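Local coordinates for protein inositol-1,4,5-trisphosphate 5-phosphatase 1 (Schizosaccharomyces pombe, PDB 1I9Y) that removes the 5-phosphate from soluble and lipid inositol phosphates with magnesium as cofactor, and controls phosphoinositide levels in membrane trafficking, at residues T172-R177 with Y234-K239; F205-Y210 with W281-L286. All blocks are in the same frame, centred on the assembly; numbering follows the deposited sequence.

Both contacts lie in the catalytic 5-phosphatase domain of this synaptojanin-like protein, their centres about 11 Å apart. Contact 2 is core: the end of strand 201-205 and the loop after it pair with strand 283-288 of the five-stranded sheet, mostly through backbone hydrogen bonds, and every residue that touches is buried. Contact 1 lies nearer the surface, joins the starts of helices 174-187 and 236-242, and depends on side chains, with a buried arginine-glutamine bond on one side and an exposed lysine on the other. The two meet through a salt bridge, D235 OD2 to R284 NH1 at 2.7 Å, while R177 packs against the carbonyl oxygens of F208 and N209 of contact 2.

Contact 1. Residues T172-R177 with Y234-K239; sequences TNYDER and YDQLNK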
ATOM      1  N   THR A 172      14.833  18.121   8.705  1.00 28.16           N
ATOM      2  CA  THR A 172      15.322  17.370   9.859  1.00 29.64           C
ATOM      3  C   THR A 172      14.243  16.771  10.773  1.00 29.59           C
ATOM      4  O   THR A 172      14.537  15.921  11.611  1.00 29.39           O
ATOM      5  CB  THR A 172      16.140  18.270  10.750  1.00 30.42           C
ATOM      6  OG1 THR A 172      15.296  19.352  11.158  1.00 31.54           O
ATOM      7  CG2 THR A 172      17.370  18.817   9.995  1.00 31.51           C
ATOM      8  N   ASN A 173      13.003  17.198  10.611  1.00 28.99           N
ATOM      9  CA  ASN A 173      11.982  16.706  11.518  1.00 28.74           C
ATOM     10  C   ASN A 173      11.470  15.309  11.340  1.00 26.76           C
ATOM     11  O   ASN A 173      10.258  15.079  11.244  1.00 27.10           O
ATOM     12  CB  ASN A 173      10.821  17.700  11.596  1.00 28.89           C
ATOM     13  CG  ASN A 173      10.200  17.937  10.314  1.00 32.80           C
ATOM     14  OD1 ASN A 173      10.892  18.030   9.272  1.00 35.60           O
ATOM     15  ND2 ASN A 173       8.862  18.069  10.320  1.00 33.78           N
ATOM     16  N   TYR A 174      12.374  14.338  11.313  1.00 25.96           N
ATOM     17  CA  TYR A 174      11.897  12.972  11.210  1.00 24.78           C
ATOM     18  C   TYR A 174      11.230  12.552  12.522  1.00 23.80           C
ATOM     19  O   TYR A 174      10.458  11.580  12.517  1.00 22.61           O
ATOM     20  CB  TYR A 174      12.996  11.969  10.795  1.00 27.79           C
ATOM     21  CG  TYR A 174      14.180  11.890  11.704  1.00 31.69           C
ATOM     22  CD1 TYR A 174      14.156  11.064  12.842  1.00 32.93           C
ATOM     23  CD2 TYR A 174      15.304  12.680  11.475  1.00 33.60           C
ATOM     24  CE1 TYR A 174      15.232  11.032  13.749  1.00 34.42           C
ATOM     25  CE2 TYR A 174      16.396  12.669  12.370  1.00 35.64           C
ATOM     26  CZ  TYR A 174      16.348  11.861  13.504  1.00 36.27           C
ATOM     27  OH  TYR A 174      17.326  11.992  14.465  1.00 38.77           O
ATOM     28  N   ASP A 175      11.470  13.267  13.627  1.00 22.48           N
ATOM     29  CA  ASP A 175      10.778  12.885  14.875  1.00 24.23           C
ATOM     30  C   ASP A 175       9.268  13.095  14.713  1.00 22.78           C
ATOM     31  O   ASP A 175       8.465  12.298  15.158  1.00 22.18           O
ATOM     32  CB  ASP A 175      11.226  13.705  16.089  1.00 27.30           C
ATOM     33  CG  ASP A 175      12.613  13.316  16.573  1.00 30.28           C
ATOM     34  OD1 ASP A 175      12.993  12.138  16.380  1.00 30.50           O
ATOM     35  OD2 ASP A 175      13.306  14.192  17.159  1.00 32.24           O
ATOM     36  N   GLU A 176       8.906  14.177  14.051  1.00 23.48           N
ATOM     37  CA  GLU A 176       7.518  14.469  13.832  1.00 24.22           C
ATOM     38  C   GLU A 176       6.930  13.415  12.902  1.00 23.26           C
ATOM     39  O   GLU A 176       5.797  12.992  13.059  1.00 23.81           O
ATOM     40  CB  GLU A 176       7.376  15.875  13.253  1.00 25.17           C
ATOM     41  CG  GLU A 176       5.951  16.123  12.808  1.00 29.77           C
ATOM     42  CD  GLU A 176       5.618  17.610  12.553  1.00 32.73           C
ATOM     43  OE1 GLU A 176       6.552  18.423  12.240  1.00 29.86           O
ATOM     44  OE2 GLU A 176       4.391  17.914  12.661  1.00 32.04           O
ATOM     45  N   ARG A 177       7.700  13.014  11.906  1.00 22.85           N
ATOM     46  CA  ARG A 177       7.278  11.979  10.969  1.00 22.48           C
ATOM     47  C   ARG A 177       7.011  10.682  11.728  1.00 22.25           C
ATOM     48  O   ARG A 177       6.047   9.957  11.484  1.00 19.36           O
ATOM     49  CB  ARG A 177       8.398  11.722   9.957  1.00 22.28           C
ATOM     50  CG  ARG A 177       8.016  11.957   8.557  1.00 25.30           C
ATOM     51  CD  ARG A 177       8.762  13.038   7.803  1.00 23.06           C
ATOM     52  NE  ARG A 177      10.221  13.140   7.897  1.00 22.86           N
ATOM     53  CZ  ARG A 177      10.813  14.318   7.670  1.00 23.28           C
ATOM     54  NH1 ARG A 177      12.138  14.489   7.743  1.00 22.51           N
ATOM     55  NH2 ARG A 177      10.028  15.355   7.341  1.00 21.38           N
ATOM     56  N   TYR A 234      22.058   7.282   4.329  1.00 19.92           N
ATOM     57  CA  TYR A 234      21.647   8.484   5.003  1.00 20.62           C
ATOM     58  C   TYR A 234      20.154   8.736   4.966  1.00 20.82           C
ATOM     59  O   TYR A 234      19.675   9.805   5.411  1.00 19.88           O
ATOM     60  CB  TYR A 234      22.394   9.650   4.406  1.00 21.28           C
ATOM     61  CG  TYR A 234      23.854   9.560   4.833  1.00 23.47           C
ATOM     62  CD1 TYR A 234      24.776   8.833   4.110  1.00 24.09           C
ATOM     63  CD2 TYR A 234      24.261  10.152   6.011  1.00 23.77           C
ATOM     64  CE1 TYR A 234      26.128   8.705   4.563  1.00 26.57           C
ATOM     65  CE2 TYR A 234      25.546  10.032   6.465  1.00 28.12           C
ATOM     66  CZ  TYR A 234      26.475   9.322   5.747  1.00 26.67           C
ATOM     67  OH  TYR A 234      27.732   9.304   6.265  1.00 30.00           O
ATOM     68  N   ASP A 235      19.432   7.746   4.448  1.00 18.78           N
ATOM     69  CA  ASP A 235      17.975   7.880   4.339  1.00 18.76           C
ATOM     70  C   ASP A 235      17.328   7.799   5.713  1.00 18.89           C
ATOM     71  O   ASP A 235      17.542   6.815   6.471  1.00 17.26           O
ATOM     72  CB  ASP A 235      17.413   6.793   3.424  1.00 17.59           C
ATOM     73  CG  ASP A 235      15.880   6.768   3.433  1.00 19.48           C
ATOM     74  OD1 ASP A 235      15.263   7.751   2.973  1.00 22.80           O
ATOM     75  OD2 ASP A 235      15.296   5.771   3.918  1.00 20.31           O
ATOM     76  N   GLN A 236      16.547   8.824   6.053  1.00 18.36           N
ATOM     77  CA  GLN A 236      15.875   8.792   7.367  1.00 20.47           C
ATOM     78  C   GLN A 236      14.872   7.650   7.569  1.00 20.43           C
ATOM     79  O   GLN A 236      14.787   7.098   8.664  1.00 21.72           O
ATOM     80  CB  GLN A 236      15.153  10.101   7.641  1.00 20.21           C
ATOM     81  CG  GLN A 236      16.118  11.278   7.854  1.00 21.03           C
ATOM     82  CD  GLN A 236      15.366  12.555   7.717  1.00 22.23           C
ATOM     83  OE1 GLN A 236      14.159  12.548   7.363  1.00 21.40           O
ATOM     84  NE2 GLN A 236      16.036  13.673   7.970  1.00 22.68           N
ATOM     85  N   LEU A 237      14.056   7.314   6.566  1.00 20.45           N
ATOM     86  CA  LEU A 237      13.107   6.232   6.786  1.00 21.43           C
ATOM     87  C   LEU A 237      13.800   4.895   7.149  1.00 21.90           C
ATOM     88  O   LEU A 237      13.350   4.195   8.096  1.00 21.88           O
ATOM     89  CB  LEU A 237      12.211   6.012   5.563  1.00 20.46           C
ATOM     90  CG  LEU A 237      11.172   4.899   5.802  1.00 19.51           C
ATOM     91  CD1 LEU A 237      10.281   5.231   7.080  1.00 20.21           C
ATOM     92  CD2 LEU A 237      10.253   4.775   4.563  1.00 20.57           C
ATOM     93  N   ASN A 238      14.823   4.510   6.356  1.00 22.34           N
ATOM     94  CA  ASN A 238      15.602   3.285   6.600  1.00 22.11           C
ATOM     95  C   ASN A 238      16.138   3.309   8.054  1.00 21.98           C
ATOM     96  O   ASN A 238      16.026   2.334   8.791  1.00 22.28           O
ATOM     97  CB  ASN A 238      16.799   3.192   5.639  1.00 21.01           C
ATOM     98  CG  ASN A 238      17.682   1.973   5.927  1.00 24.95           C
ATOM     99  OD1 ASN A 238      17.237   0.821   5.872  1.00 26.25           O
ATOM    100  ND2 ASN A 238      18.926   2.229   6.259  1.00 25.08           N
ATOM    101  N   LYS A 239      16.698   4.431   8.445  1.00 21.98           N
ATOM    102  CA  LYS A 239      17.263   4.556   9.789  1.00 25.46           C
ATOM    103  C   LYS A 239      16.177   4.318  10.855  1.00 25.93           C
ATOM    104  O   LYS A 239      16.393   3.550  11.784  1.00 24.38           O
ATOM    105  CB  LYS A 239      17.906   5.945   9.957  1.00 24.69           C
ATOM    106  CG  LYS A 239      18.697   6.162  11.278  1.00 31.21           C
ATOM    107  CD  LYS A 239      19.458   7.507  11.212  1.00 34.71           C
ATOM    108  CE  LYS A 239      20.172   7.897  12.514  1.00 38.38           C
ATOM    109  NZ  LYS A 239      19.946   9.374  12.842  1.00 40.37           N
TER
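R177 and Q236 meet where the first turns of helices 174-187 and 236-242 come together, toward the periphery of the DNase I-like phosphatase fold. The tight part is polar and buried. R177 NH1 donates to Q236 OE1 at 2.8 Å, with an N-H...O angle of 145°, and the guanidinium and amide planes are nearly coplanar. OE1 takes a second bond from R211 N and NE2 gives one to Y171 O, which fixes the rotation of the amide. R177 NH2 is held by the carbonyls of A168 and G170. With CG between the backbone N and the carbonyl carbon (chi1 59°), the Y174 ring is swung over to the glutamine and crosses it at about a right angle, CD2 3.7 Å from Q236 NE2 and the planes 55° apart. Cutting Q236 back to an alanine would remove the side-chain acceptor of R177 NH1 and R211 N, and would probably leave a gap beside the Y174 ring. Toward solvent the contact is loose. K239 reaches out in an extended chain that bends only at its end, where NZ stands 4.0 Å from Y174 OH.

Contact 2. Residues F205-Y210 with W281-L286; sequences FGDFNY and WTDRIL
G206 and R284 form the hydrogen-bonded pair of a short antiparallel ladder: G206 N reaches R284 O at 2.8 Å, and R284 N returns to G206 O at 2.9 Å. At the backbone angles of G206 a side chain would collide with the F205 carbonyl oxygen. In the flanking pairs, F205 with I285 and D207 with D283, the CB atoms share one face of the sheet, where F205 CB lies 3.6 Å from I285 CG1 and I285 continues onto strand 309-320. D207 starts from CB, 3.8 Å from D283 OD1. Its CG is anti to the backbone N (chi1 -178°), which carries the carboxylate alongside T282, OD1 ending 3.3 Å from T282 CB, while OD2 accepts from N33 ND2. The segments carry most of two signature motifs of the inositol polyphosphate 5-phosphatases, GDFNYR, which runs on into R211, and PAWTDR, which starts just before W281; in this family both line the active site, facing each other within the DNase I-like β-sandwich. Beyond the ladder T282 O gathers weak bonds from F208 N and N209 N and accepts from a water, whose oxygen lies 2.8 Å from T282 O. F208 stacks its ring on F247, and the ring edge meets L286, F208 CE2 to L286 CD1 at 3.7 Å. R284 NH2 donates to a lone pair of W281 O, which lies in the guanidinium plane, while NE pairs with E252.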
ATOM      1  N   PHE A 205       1.736   3.333   2.088  1.00 17.77           N
ATOM      2  CA  PHE A 205       2.626   4.017   1.183  1.00 18.40           C
ATOM      3  C   PHE A 205       2.276   5.473   1.020  1.00 17.39           C
ATOM      4  O   PHE A 205       1.260   5.930   1.523  1.00 18.99           O
ATOM      5  CB  PHE A 205       2.528   3.325  -0.202  1.00 17.07           C
ATOM      6  CG  PHE A 205       1.163   3.473  -0.860  1.00 16.57           C
ATOM      7  CD1 PHE A 205       0.915   4.497  -1.791  1.00 16.80           C
ATOM      8  CD2 PHE A 205       0.131   2.601  -0.545  1.00 16.18           C
ATOM      9  CE1 PHE A 205      -0.340   4.610  -2.394  1.00 16.26           C
ATOM     10  CE2 PHE A 205      -1.135   2.722  -1.147  1.00 15.84           C
ATOM     11  CZ  PHE A 205      -1.371   3.714  -2.067  1.00 14.59           C
ATOM     12  N   GLY A 206       3.124   6.209   0.333  1.00 17.22           N
ATOM     13  CA  GLY A 206       2.800   7.605   0.044  1.00 15.90           C
ATOM     14  C   GLY A 206       3.963   8.539   0.194  1.00 15.65           C
ATOM     15  O   GLY A 206       5.092   8.125   0.038  1.00 15.46           O
ATOM     16  N   ASP A 207       3.700   9.803   0.493  1.00 14.71           N
ATOM     17  CA  ASP A 207       4.775  10.766   0.649  1.00 15.90           C
ATOM     18  C   ASP A 207       5.041  10.842   2.144  1.00 15.96           C
ATOM     19  O   ASP A 207       4.461  11.701   2.855  1.00 16.05           O
ATOM     20  CB  ASP A 207       4.365  12.144   0.130  1.00 15.04           C
ATOM     21  CG  ASP A 207       5.498  13.165   0.242  1.00 17.54           C
ATOM     22  OD1 ASP A 207       6.544  12.892   0.895  1.00 19.30           O
ATOM     23  OD2 ASP A 207       5.344  14.268  -0.334  1.00 20.40           O
ATOM     24  N   PHE A 208       5.956   9.979   2.601  1.00 15.60           N
ATOM     25  CA  PHE A 208       6.269   9.912   4.030  1.00 16.93           C
ATOM     26  C   PHE A 208       7.183  11.036   4.406  1.00 17.16           C
ATOM     27  O   PHE A 208       7.407  11.280   5.564  1.00 18.81           O
ATOM     28  CB  PHE A 208       6.870   8.556   4.415  1.00 14.19           C
ATOM     29  CG  PHE A 208       5.962   7.386   4.183  1.00 17.09           C
ATOM     30  CD1 PHE A 208       4.575   7.545   4.069  1.00 16.61           C
ATOM     31  CD2 PHE A 208       6.490   6.093   4.168  1.00 17.82           C
ATOM     32  CE1 PHE A 208       3.759   6.448   3.957  1.00 17.00           C
ATOM     33  CE2 PHE A 208       5.686   4.997   4.058  1.00 17.79           C
ATOM     34  CZ  PHE A 208       4.283   5.171   3.951  1.00 16.83           C
ATOM     35  N   ASN A 209       7.717  11.707   3.387  1.00 18.93           N
ATOM     36  CA  ASN A 209       8.553  12.860   3.562  1.00 17.24           C
ATOM     37  C   ASN A 209       9.892  12.674   4.245  1.00 17.90           C
ATOM     38  O   ASN A 209      10.538  13.657   4.543  1.00 18.40           O
ATOM     39  CB  ASN A 209       7.783  13.955   4.290  1.00 19.76           C
ATOM     40  CG  ASN A 209       7.455  15.158   3.401  1.00 20.30           C
ATOM     41  OD1 ASN A 209       8.262  15.604   2.599  1.00 19.10           O
ATOM     42  ND2 ASN A 209       6.236  15.696   3.578  1.00 22.33           N
ATOM     43  N   TYR A 210      10.298  11.445   4.516  1.00 17.57           N
ATOM     44  CA  TYR A 210      11.606  11.222   5.130  1.00 17.81           C
ATOM     45  C   TYR A 210      12.679  11.609   4.139  1.00 17.80           C
ATOM     46  O   TYR A 210      12.510  11.413   2.913  1.00 18.84           O
ATOM     47  CB  TYR A 210      11.794   9.779   5.494  1.00 16.35           C
ATOM     48  CG  TYR A 210      11.000   9.408   6.727  1.00 16.97           C
ATOM     49  CD1 TYR A 210       9.703   8.955   6.609  1.00 16.21           C
ATOM     50  CD2 TYR A 210      11.561   9.516   7.991  1.00 15.85           C
ATOM     51  CE1 TYR A 210       8.957   8.596   7.720  1.00 16.75           C
ATOM     52  CE2 TYR A 210      10.822   9.180   9.141  1.00 16.28           C
ATOM     53  CZ  TYR A 210       9.517   8.719   8.990  1.00 17.85           C
ATOM     54  OH  TYR A 210       8.753   8.420  10.088  1.00 16.99           O
ATOM     55  N   TRP A 281      14.213  10.410  -1.008  1.00 19.52           N
ATOM     56  CA  TRP A 281      13.249   9.391  -1.358  1.00 18.17           C
ATOM     57  C   TRP A 281      12.025   9.610  -0.431  1.00 17.76           C
ATOM     58  O   TRP A 281      11.741   8.844   0.506  1.00 16.78           O
ATOM     59  CB  TRP A 281      13.783   7.972  -1.172  1.00 19.61           C
ATOM     60  CG  TRP A 281      14.761   7.573  -2.247  1.00 19.38           C
ATOM     61  CD1 TRP A 281      14.512   7.270  -3.564  1.00 19.07           C
ATOM     62  CD2 TRP A 281      16.131   7.326  -2.026  1.00 20.34           C
ATOM     63  NE1 TRP A 281      15.700   6.813  -4.186  1.00 19.44           N
ATOM     64  CE2 TRP A 281      16.689   6.847  -3.251  1.00 20.07           C
ATOM     65  CE3 TRP A 281      16.958   7.465  -0.899  1.00 20.19           C
ATOM     66  CZ2 TRP A 281      18.038   6.500  -3.353  1.00 20.04           C
ATOM     67  CZ3 TRP A 281      18.301   7.114  -1.019  1.00 20.04           C
ATOM     68  CH2 TRP A 281      18.817   6.641  -2.235  1.00 19.69           C
ATOM     69  N   THR A 282      11.278  10.664  -0.718  1.00 17.56           N
ATOM     70  CA  THR A 282      10.080  11.007   0.085  1.00 17.29           C
ATOM     71  C   THR A 282       8.951  10.030  -0.152  1.00 17.34           C
ATOM     72  O   THR A 282       8.140   9.783   0.725  1.00 16.18           O
ATOM     73  CB  THR A 282       9.549  12.386  -0.355  1.00 17.29           C
ATOM     74  OG1 THR A 282       9.546  12.400  -1.787  1.00 20.41           O
ATOM     75  CG2 THR A 282      10.462  13.497   0.094  1.00 16.26           C
ATOM     76  N   ASP A 283       8.897   9.493  -1.368  1.00 16.54           N
ATOM     77  CA  ASP A 283       7.824   8.595  -1.777  1.00 17.55           C
ATOM     78  C   ASP A 283       8.151   7.106  -1.609  1.00 18.21           C
ATOM     79  O   ASP A 283       9.116   6.598  -2.171  1.00 18.55           O
ATOM     80  CB  ASP A 283       7.515   8.907  -3.234  1.00 17.16           C
ATOM     81  CG  ASP A 283       7.273  10.383  -3.396  1.00 19.49           C
ATOM     82  OD1 ASP A 283       6.192  10.782  -2.942  1.00 16.99           O
ATOM     83  OD2 ASP A 283       8.173  11.155  -3.843  1.00 20.52           O
ATOM     84  N   ARG A 284       7.313   6.420  -0.862  1.00 16.76           N
ATOM     85  CA  ARG A 284       7.580   5.029  -0.582  1.00 18.33           C
ATOM     86  C   ARG A 284       6.446   4.073  -0.434  1.00 19.02           C
ATOM     87  O   ARG A 284       5.296   4.461  -0.145  1.00 18.68           O
ATOM     88  CB  ARG A 284       8.479   5.000   0.632  1.00 19.97           C
ATOM     89  CG  ARG A 284       9.837   5.117  -0.071  1.00 28.32           C
ATOM     90  CD  ARG A 284      10.791   5.889   0.534  1.00 23.82           C
ATOM     91  NE  ARG A 284      11.688   4.921   1.114  1.00 21.13           N
ATOM     92  CZ  ARG A 284      12.676   5.307   1.887  1.00 21.19           C
ATOM     93  NH1 ARG A 284      13.475   4.401   2.424  1.00 18.77           N
ATOM     94  NH2 ARG A 284      12.821   6.608   2.075  1.00 18.74           N
ATOM     95  N   ILE A 285       6.753   2.811  -0.676  1.00 17.97           N
ATOM     96  CA  ILE A 285       5.745   1.794  -0.546  1.00 17.41           C
ATOM     97  C   ILE A 285       6.341   0.700   0.303  1.00 19.67           C
ATOM     98  O   ILE A 285       7.378   0.143  -0.018  1.00 18.84           O
ATOM     99  CB  ILE A 285       5.340   1.260  -1.939  1.00 17.00           C
ATOM    100  CG1 ILE A 285       4.813   2.408  -2.808  1.00 14.40           C
ATOM    101  CG2 ILE A 285       4.256   0.186  -1.828  1.00 12.16           C
ATOM    102  CD1 ILE A 285       4.688   1.993  -4.339  1.00 14.87           C
ATOM    103  N   LEU A 286       5.675   0.443   1.421  1.00 20.75           N
ATOM    104  CA  LEU A 286       6.058  -0.557   2.393  1.00 21.72           C
ATOM    105  C   LEU A 286       4.955  -1.600   2.524  1.00 23.30           C
ATOM    106  O   LEU A 286       3.755  -1.266   2.334  1.00 23.61           O
ATOM    107  CB  LEU A 286       6.235   0.104   3.755  1.00 22.09           C
ATOM    108  CG  LEU A 286       7.190   1.287   3.773  1.00 21.95           C
ATOM    109  CD1 LEU A 286       7.257   1.819   5.218  1.00 22.01           C
ATOM    110  CD2 LEU A 286       8.592   0.870   3.255  1.00 20.56           C
TER
HETATM  111  O   HOH W   1      14.817  10.156   1.532  1.00 14.31           O
HETATM  112  O   HOH W   2       9.931   9.005   2.741  1.00 16.30           O